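Local coordinates for protein purine nucleoside phosphorylase (Thermus thermophilus, PDB 6TK9) that probably catalyses the reversible phosphorolysis of purine nucleosides such as inosine and guanosine, releasing the free base and ribose 1-phosphate, at residues A[24-29]-A[75-80]. Residues are numbered along the deposited sequence; the frame is centred on the assembly and turned at random.
Sequences GLVLGS and LVYKGR. With PO4 (phosphate ion), chain G.
A valine methyl covers the arginine that holds a phosphate ion: V26 CG1, anti to the backbone N (chi1 174°), lies over one face of the R80 guanidinium, offset toward the rim and 3.5 Å from NH2. The strands behind the two residues, 24-27 and 75-78, are parallel neighbours in the central mixed sheet of the phosphorylase superfamily fold, and their axes diverge by just 12°. Y77 is bracketed by L25 and L27, its N bonding L25 O and its O accepting L27 N at 3.1 Å, both nearly straight; weak bonds from L25 N to L75 O and from G79 N to L27 O flank them. On one face of the sheet V76 spreads its two methyls between two leucines. CG1 of V76 lies 3.5 Å from L27 CD1, while the L25 and V76 side chains lie side by side, with V76 CG2 near L25 CD2. On the other face V26 CG2 packs obliquely against the Y77 ring, 3.6 Å from CD1. The R80 chain bends at chi2 and chi3 to bring NH1 to phosphate O1 at 3.1 Å. NE forms a salt bridge with E215 and NH1 also bonds T110 O, so the group's rotation is well fixed. A leucine in place of R80 would probably leave phosphate O1 without this donor and the E215 carboxylate without its charged mate. G28 fits closely beside the anion, where any side chain would strike phosphate O3. H82, A112 and S211 complete the site, consistent with the phosphate-binding pocket of this enzyme family. The second grip on the ion comes from the loop after the first strand: S29 N bonds phosphate O3 almost linearly (169°), and S29 OG donates to O2 at 2.6 Å.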
loop_
_atom_site.group_PDB
_atom_site.type_symbol
_atom_site.label_atom_id
_atom_site.label_comp_id
_atom_site.label_asym_id
_atom_site.label_seq_id
_atom_site.Cartn_x
_atom_site.Cartn_y
_atom_site.Cartn_z
ATOM N N GLY A 24 26.079 -13.433 -25.403
ATOM C CA GLY A 24 25.502 -12.173 -25.882
ATOM C C GLY A 24 25.688 -11.137 -24.818
ATOM O O GLY A 24 25.684 -11.496 -23.662
ATOM N N LEU A 25 25.860 -9.894 -25.215
ATOM C CA LEU A 25 26.072 -8.768 -24.292
ATOM C C LEU A 25 25.489 -7.533 -24.979
ATOM O O LEU A 25 25.954 -7.242 -26.071
ATOM C CB LEU A 25 27.580 -8.677 -24.047
ATOM C CG LEU A 25 28.064 -7.403 -23.367
ATOM C CD1 LEU A 25 27.560 -7.320 -21.934
ATOM C CD2 LEU A 25 29.577 -7.336 -23.394
ATOM N N VAL A 26 24.451 -6.916 -24.406
ATOM C CA VAL A 26 23.759 -5.714 -24.964
ATOM C C VAL A 26 24.204 -4.525 -24.119
ATOM O O VAL A 26 23.999 -4.560 -22.895
ATOM C CB VAL A 26 22.220 -5.858 -24.978
ATOM C CG1 VAL A 26 21.528 -4.577 -25.418
ATOM C CG2 VAL A 26 21.740 -7.000 -25.854
ATOM N N LEU A 27 24.844 -3.550 -24.754
ATOM C CA LEU A 27 25.387 -2.349 -24.084
ATOM C C LEU A 27 24.372 -1.222 -24.290
ATOM O O LEU A 27 24.010 -0.977 -25.426
ATOM C CB LEU A 27 26.782 -2.013 -24.649
ATOM C CG LEU A 27 27.848 -3.109 -24.488
ATOM C CD1 LEU A 27 29.139 -2.758 -25.217
ATOM C CD2 LEU A 27 28.138 -3.411 -23.035
ATOM N N GLY A 28 23.934 -0.574 -23.213
ATOM C CA GLY A 28 22.898 0.475 -23.261
ATOM C C GLY A 28 23.501 1.861 -23.280
ATOM O O GLY A 28 24.676 2.007 -23.673
ATOM N N SER A 29 22.723 2.841 -22.835
ATOM C CA SER A 29 23.027 4.281 -22.998
ATOM C C SER A 29 24.345 4.617 -22.285
ATOM O O SER A 29 24.409 4.494 -21.048
ATOM C CB SER A 29 21.857 5.131 -22.555
ATOM O OG SER A 29 20.681 4.701 -23.229
ATOM N N LEU A 75 29.059 -12.124 -28.744
ATOM C CA LEU A 75 28.223 -11.204 -29.562
ATOM C C LEU A 75 27.962 -9.954 -28.722
ATOM O O LEU A 75 27.329 -10.081 -27.673
ATOM C CB LEU A 75 26.908 -11.897 -29.936
ATOM C CG LEU A 75 26.049 -11.189 -30.987
ATOM C CD1 LEU A 75 26.775 -11.066 -32.316
ATOM C CD2 LEU A 75 24.745 -11.928 -31.200
ATOM N N VAL A 76 28.498 -8.806 -29.135
ATOM C CA VAL A 76 28.265 -7.489 -28.468
ATOM C C VAL A 76 27.365 -6.642 -29.383
ATOM O O VAL A 76 27.675 -6.502 -30.565
ATOM C CB VAL A 76 29.601 -6.808 -28.112
ATOM C CG1 VAL A 76 29.404 -5.451 -27.450
ATOM C CG2 VAL A 76 30.452 -7.713 -27.233
ATOM N N TYR A 77 26.229 -6.185 -28.861
ATOM C CA TYR A 77 25.322 -5.170 -29.448
ATOM C C TYR A 77 25.804 -3.825 -28.952
ATOM O O TYR A 77 25.638 -3.570 -27.775
ATOM C CB TYR A 77 23.882 -5.431 -29.007
ATOM C CG TYR A 77 23.348 -6.738 -29.521
ATOM C CD1 TYR A 77 23.560 -7.913 -28.829
ATOM C CD2 TYR A 77 22.734 -6.819 -30.753
ATOM C CE1 TYR A 77 23.109 -9.129 -29.314
ATOM C CE2 TYR A 77 22.283 -8.028 -31.255
ATOM C CZ TYR A 77 22.457 -9.183 -30.527
ATOM O OH TYR A 77 21.989 -10.366 -31.008
ATOM N N LYS A 78 26.513 -3.069 -29.775
ATOM C CA LYS A 78 26.954 -1.705 -29.390
ATOM C C LYS A 78 25.723 -0.800 -29.539
ATOM O O LYS A 78 25.474 -0.325 -30.664
ATOM C CB LYS A 78 28.182 -1.248 -30.197
ATOM C CG LYS A 78 28.677 0.151 -29.830
ATOM C CD LYS A 78 30.034 0.601 -30.378
ATOM C CE LYS A 78 30.415 1.953 -29.794
ATOM N NZ LYS A 78 31.777 2.394 -30.178
ATOM N N GLY A 79 24.952 -0.643 -28.457
ATOM C CA GLY A 79 23.645 0.055 -28.441
ATOM C C GLY A 79 22.488 -0.871 -28.802
ATOM O O GLY A 79 22.755 -2.024 -29.200
ATOM N N ARG A 80 21.250 -0.377 -28.680
ATOM C CA ARG A 80 19.977 -1.138 -28.861
ATOM C C ARG A 80 18.890 -0.177 -29.344
ATOM O O ARG A 80 19.212 1.012 -29.593
ATOM C CB ARG A 80 19.506 -1.844 -27.581
ATOM C CG ARG A 80 19.422 -0.951 -26.348
ATOM C CD ARG A 80 18.286 -1.301 -25.406
ATOM N NE ARG A 80 18.555 -2.483 -24.605
ATOM C CZ ARG A 80 19.258 -2.490 -23.476
ATOM N NH1 ARG A 80 19.789 -1.369 -23.015
ATOM N NH2 ARG A 80 19.454 -3.629 -22.825
HETATM P P PO4 G . 19.113 2.049 -22.027
HETATM O O1 PO4 G . 18.984 1.575 -23.483
HETATM O O2 PO4 G . 18.768 3.533 -21.931
HETATM O O3 PO4 G . 20.525 1.849 -21.515
HETATM O O4 PO4 G . 18.171 1.209 -21.169
#